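UDP-glucose 4-epimerase (Campylobacter jejuni subsp. jejuni serotype O:2, PDB 7K3P) catalyses the NAD-dependent interconversion of UDP-glucose and UDP-galactose and probably also that of their N-acetylated counterparts. Local coordinates at residues E170-R174 with H185-R189; K237-R243 with G277-E282. The protein carries 2 engineered substitutions. All coordinates share one frame; numbering follows the deposited sequence.

Contact 1 of 2, residues E170-R174 with H185-R189; sequences EEVLR and HCILR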
# COMPACT_ATOMS: atom_id res chain seq x y z
N GLU A 170 -0.96 7.63 0.07
CA GLU A 170 -0.32 8.67 0.88
C GLU A 170 1.13 8.31 1.17
O GLU A 170 2.02 9.16 1.11
CB GLU A 170 -1.03 8.87 2.23
CG GLU A 170 -2.37 9.58 2.16
CD GLU A 170 -2.82 10.11 3.53
OE1 GLU A 170 -1.95 10.33 4.40
OE2 GLU A 170 -4.04 10.33 3.74
N GLU A 171 1.36 7.04 1.50
CA GLU A 171 2.69 6.60 1.90
C GLU A 171 3.65 6.59 0.72
O GLU A 171 4.86 6.86 0.88
CB GLU A 171 2.64 5.23 2.59
CG GLU A 171 1.81 5.27 3.89
CD GLU A 171 1.79 3.94 4.63
OE1 GLU A 171 2.25 2.92 4.06
OE2 GLU A 171 1.33 3.91 5.80
N VAL A 172 3.12 6.27 -0.46
CA VAL A 172 3.93 6.35 -1.68
C VAL A 172 4.30 7.81 -1.95
O VAL A 172 5.45 8.12 -2.28
CB VAL A 172 3.21 5.72 -2.89
CG1 VAL A 172 4.06 5.88 -4.19
CG2 VAL A 172 2.92 4.24 -2.64
N LEU A 173 3.34 8.72 -1.79
CA LEU A 173 3.64 10.14 -1.97
C LEU A 173 4.74 10.61 -1.03
O LEU A 173 5.65 11.34 -1.44
CB LEU A 173 2.39 11.01 -1.82
CG LEU A 173 1.38 10.98 -2.95
CD1 LEU A 173 0.09 11.67 -2.51
CD2 LEU A 173 1.96 11.68 -4.20
N ARG A 174 4.67 10.19 0.24
CA ARG A 174 5.70 10.54 1.23
C ARG A 174 7.08 10.03 0.83
O ARG A 174 8.06 10.78 0.92
CB ARG A 174 5.33 10.02 2.63
CG ARG A 174 4.40 10.96 3.43
CD ARG A 174 3.57 10.22 4.52
NE ARG A 174 2.28 10.91 4.57
CZ ARG A 174 1.10 10.38 4.84
NH1 ARG A 174 0.94 9.10 5.15
NH2 ARG A 174 0.05 11.19 4.81
N HIS A 185 3.99 17.28 -2.67
CA HIS A 185 2.64 16.73 -2.60
C HIS A 185 1.86 17.43 -1.50
O HIS A 185 2.42 17.79 -0.47
CB HIS A 185 2.67 15.23 -2.33
CG HIS A 185 3.16 14.86 -0.96
ND1 HIS A 185 4.48 14.57 -0.69
CD2 HIS A 185 2.49 14.71 0.22
CE1 HIS A 185 4.61 14.26 0.59
NE2 HIS A 185 3.43 14.34 1.16
N CYS A 186 0.57 17.63 -1.73
CA CYS A 186 -0.30 18.07 -0.67
C CYS A 186 -1.49 17.12 -0.60
O CYS A 186 -2.23 16.98 -1.56
CB CYS A 186 -0.79 19.49 -0.93
SG CYS A 186 -1.63 20.20 0.51
N ILE A 187 -1.64 16.47 0.55
CA ILE A 187 -2.72 15.51 0.73
C ILE A 187 -3.88 16.14 1.47
O ILE A 187 -3.69 16.75 2.53
CB ILE A 187 -2.23 14.29 1.52
CG1 ILE A 187 -1.26 13.46 0.67
CG2 ILE A 187 -3.44 13.45 1.99
CD1 ILE A 187 -0.27 12.65 1.50
N LEU A 188 -5.09 15.97 0.95
CA LEU A 188 -6.28 16.49 1.62
C LEU A 188 -7.15 15.35 2.16
O LEU A 188 -7.54 14.44 1.41
CB LEU A 188 -7.09 17.40 0.67
CG LEU A 188 -6.34 18.62 0.12
CD1 LEU A 188 -7.24 19.48 -0.73
CD2 LEU A 188 -5.78 19.44 1.28
N ARG A 189 -7.44 15.37 3.47
CA ARG A 189 -8.37 14.39 4.05
C ARG A 189 -9.64 15.10 4.50
O ARG A 189 -9.57 16.23 5.00
CB ARG A 189 -7.73 13.70 5.26
CG ARG A 189 -6.40 13.01 4.99
CD ARG A 189 -5.77 12.61 6.29
NE ARG A 189 -4.46 11.99 6.12
CZ ARG A 189 -3.49 12.05 7.02
NH1 ARG A 189 -3.71 12.69 8.17
NH2 ARG A 189 -2.32 11.48 6.77
O HOH W 1 2.33 13.91 3.86
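The E170 carboxylate lies at the edge of the R189 guanidinium in a two-pronged salt bridge, the planes 14° apart and the chains crossing at about a right angle. R189 NE reaches E170 OE2 at 2.9 Å, almost straight and in the guanidinium plane, using the oxygen's syn lone pair; NH2 turns to OE1, whose modelled place is less sure. The R189 chain, extended from CG to NE, reaches from the strand to the helix. R174 NH2 lies by the same carboxylate, completing a salt-bridge network, but it and OE1 are modelled too close for detail to be trusted. I187 CG2 lies 3.6 Å from E170 OE2, and CD1 packs against the aliphatic E170 CG. L173 CD1 continues this apolar layer, 3.9 Å from I187 CG1. L173 CB sits over one face of the H185 imidazole, a CH-pi contact 4.2 Å from the centroid. One water, in the plane of both groups, joins R174 NE to H185 NE2, and S177 holds ND1, which fixes the ring's rotation. In the second shell, S137 bonds E170 OE2, and Y142 with the E152 carbonyl engages R189 NH1. Helix segment 170-174 runs roughly antiparallel (159°) to strand segment 185-189 of the Rossmann-type sheet, their axes 9.5 Å apart, with F133 and F135 of adjoining strand 132-136 against L173, and the second subunit touching E171 and V172.

Contact 2 of 2, residues K237-R243 with G277-E282; sequences KDGTCIR and GFSVKE. With ACT (acetate ion), chain G.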
# COMPACT_ATOMS: atom_id res chain seq x y z
N LYS A 237 -24.86 19.29 22.33
CA LYS A 237 -25.83 20.38 22.33
C LYS A 237 -27.28 19.90 22.43
O LYS A 237 -27.98 20.24 23.39
CB LYS A 237 -25.62 21.30 21.09
CG LYS A 237 -25.58 20.57 19.71
CD LYS A 237 -24.85 21.38 18.58
CE LYS A 237 -23.30 21.28 18.69
NZ LYS A 237 -22.50 21.75 17.48
N ASP A 238 -27.71 19.08 21.48
CA ASP A 238 -29.10 18.62 21.47
C ASP A 238 -29.28 17.13 21.80
O ASP A 238 -30.35 16.57 21.58
CB ASP A 238 -29.78 18.97 20.14
CG ASP A 238 -29.14 18.25 18.95
OD1 ASP A 238 -28.52 17.19 19.14
OD2 ASP A 238 -29.29 18.74 17.81
N GLY A 239 -28.23 16.49 22.31
CA GLY A 239 -28.30 15.08 22.65
C GLY A 239 -28.10 14.09 21.51
O GLY A 239 -28.03 12.89 21.75
N THR A 240 -28.01 14.57 20.27
CA THR A 240 -27.80 13.68 19.13
C THR A 240 -26.34 13.74 18.64
O THR A 240 -25.58 14.62 19.04
CB THR A 240 -28.77 13.96 17.96
OG1 THR A 240 -28.54 15.27 17.42
CG2 THR A 240 -30.22 13.85 18.43
N CYS A 241 -25.97 12.79 17.78
CA CYS A 241 -24.59 12.69 17.29
C CYS A 241 -24.18 13.91 16.45
O CYS A 241 -24.98 14.47 15.71
CB CYS A 241 -24.39 11.39 16.48
SG CYS A 241 -24.24 9.92 17.55
N ILE A 242 -22.91 14.29 16.58
CA ILE A 242 -22.34 15.38 15.79
C ILE A 242 -21.34 14.81 14.78
O ILE A 242 -20.40 14.09 15.14
CB ILE A 242 -21.66 16.42 16.71
CG1 ILE A 242 -22.71 17.12 17.57
CG2 ILE A 242 -20.88 17.45 15.86
CD1 ILE A 242 -22.16 18.10 18.59
N ARG A 243 -21.55 15.13 13.51
CA ARG A 243 -20.66 14.64 12.46
C ARG A 243 -20.24 15.76 11.52
O ARG A 243 -20.80 16.85 11.54
CB ARG A 243 -21.31 13.50 11.66
CG ARG A 243 -21.52 12.23 12.49
CD ARG A 243 -20.19 11.68 12.98
NE ARG A 243 -20.34 10.38 13.64
CZ ARG A 243 -20.59 10.21 14.93
NH1 ARG A 243 -20.73 11.25 15.74
NH2 ARG A 243 -20.69 8.98 15.43
N GLY A 277 -19.01 20.41 13.67
CA GLY A 277 -19.90 19.48 13.01
C GLY A 277 -21.33 19.96 12.97
O GLY A 277 -21.62 21.13 13.27
N PHE A 278 -22.22 19.07 12.56
CA PHE A 278 -23.66 19.31 12.60
C PHE A 278 -24.29 18.09 13.28
O PHE A 278 -23.79 16.98 13.13
CB PHE A 278 -24.22 19.46 11.18
CG PHE A 278 -23.57 20.58 10.39
CD1 PHE A 278 -24.02 21.89 10.51
CD2 PHE A 278 -22.50 20.32 9.54
CE1 PHE A 278 -23.42 22.93 9.78
CE2 PHE A 278 -21.88 21.35 8.80
CZ PHE A 278 -22.35 22.65 8.92
N SER A 279 -25.38 18.30 14.03
CA SER A 279 -26.03 17.20 14.74
C SER A 279 -27.06 16.53 13.85
O SER A 279 -27.46 17.08 12.81
CB SER A 279 -26.68 17.70 16.04
OG SER A 279 -27.87 18.41 15.76
N VAL A 280 -27.48 15.32 14.24
CA VAL A 280 -28.49 14.57 13.51
C VAL A 280 -29.79 15.36 13.47
O VAL A 280 -30.47 15.43 12.45
CB VAL A 280 -28.78 13.21 14.19
CG1 VAL A 280 -29.91 12.48 13.48
CG2 VAL A 280 -27.50 12.34 14.22
N LYS A 281 -30.12 15.96 14.60
CA LYS A 281 -31.33 16.74 14.76
C LYS A 281 -31.29 17.98 13.86
O LYS A 281 -32.28 18.31 13.19
CB LYS A 281 -31.46 17.15 16.23
CG LYS A 281 -32.88 17.23 16.75
CD LYS A 281 -32.88 17.68 18.23
CE LYS A 281 -34.27 18.16 18.67
NZ LYS A 281 -34.41 18.29 20.16
N GLU A 282 -30.15 18.66 13.83
CA GLU A 282 -29.98 19.82 12.96
C GLU A 282 -30.18 19.46 11.48
O GLU A 282 -30.93 20.14 10.76
CB GLU A 282 -28.61 20.47 13.19
CG GLU A 282 -28.51 21.22 14.52
CD GLU A 282 -27.07 21.58 14.89
OE1 GLU A 282 -26.14 21.01 14.28
OE2 GLU A 282 -26.87 22.43 15.80
C ACT G . -20.01 6.94 12.88
O ACT G . -20.56 6.43 13.90
OXT ACT G . -20.59 7.91 12.33
CH3 ACT G . -18.73 6.39 12.32
O HOH W 2 -19.33 20.81 16.48
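D238 and S279 make the short polar link: S279 OG donates to D238 OD2 over 2.5 Å, on the syn side of the carboxylate. The same hydroxyl accepts from E282 N, while E282 OE1 takes S279 N at 2.8 Å from above its carboxylate plane, completing a capping box. D238 OD1 is gripped twice, by T240 N in an Asx turn and by T240 OG1. With chi1 at 64°, the threonine hydroxyl is turned to the start of helix 280-291, where it receives K281 N at 3.3 Å. Alongside, the backbones pair tightly as antiparallel strands: R243 and F278 exchange two hydrogen bonds, F278 N to R243 O being 2.8 Å. I242 CG2 lies 3.6 Å from G277 CA, leaving no room there for a side chain. At the looser solvent side K237 CD lies 3.6 Å from E282 OE2, K237 NZ makes a weak bond to a water that also accepts from G277 N, and beside D238 the exposed K281 chain slides past in the opposite direction. R243 NE and NH2, along one guanidinium edge, bond to the two oxygens of an acetate, probably from the crystallisation liquor; NH1 bonds back to I242 O, and the P307 carbonyl also takes NH2. Chemically, hydroxyls serve K281 N and E282 N, the C241 carbonyl weakly V280 N, and a carboxylate the N-cap amide S279 N; R243 can hold a small anion.

Contacts 1 and 2 occur in series along the chain and do not touch: their centres are 31 Å apart, their nearest atoms about 13 Å. Contact 1 belongs to the nucleotide-binding Rossmann-type domain, packing a helix on its parallel sheet; contact 2 lies in the smaller mixed-sheet part, where strand 242-246 meets strand 278-279 and a helix begins. The R189 side chain is about 8 Å from NAD and that of R243 about 12 Å, so neither touches the cofactor. In epimerases of this family the UDP-sugar binds between the two domains, so the acetate held by R243 is consistent with an anion-binding position there.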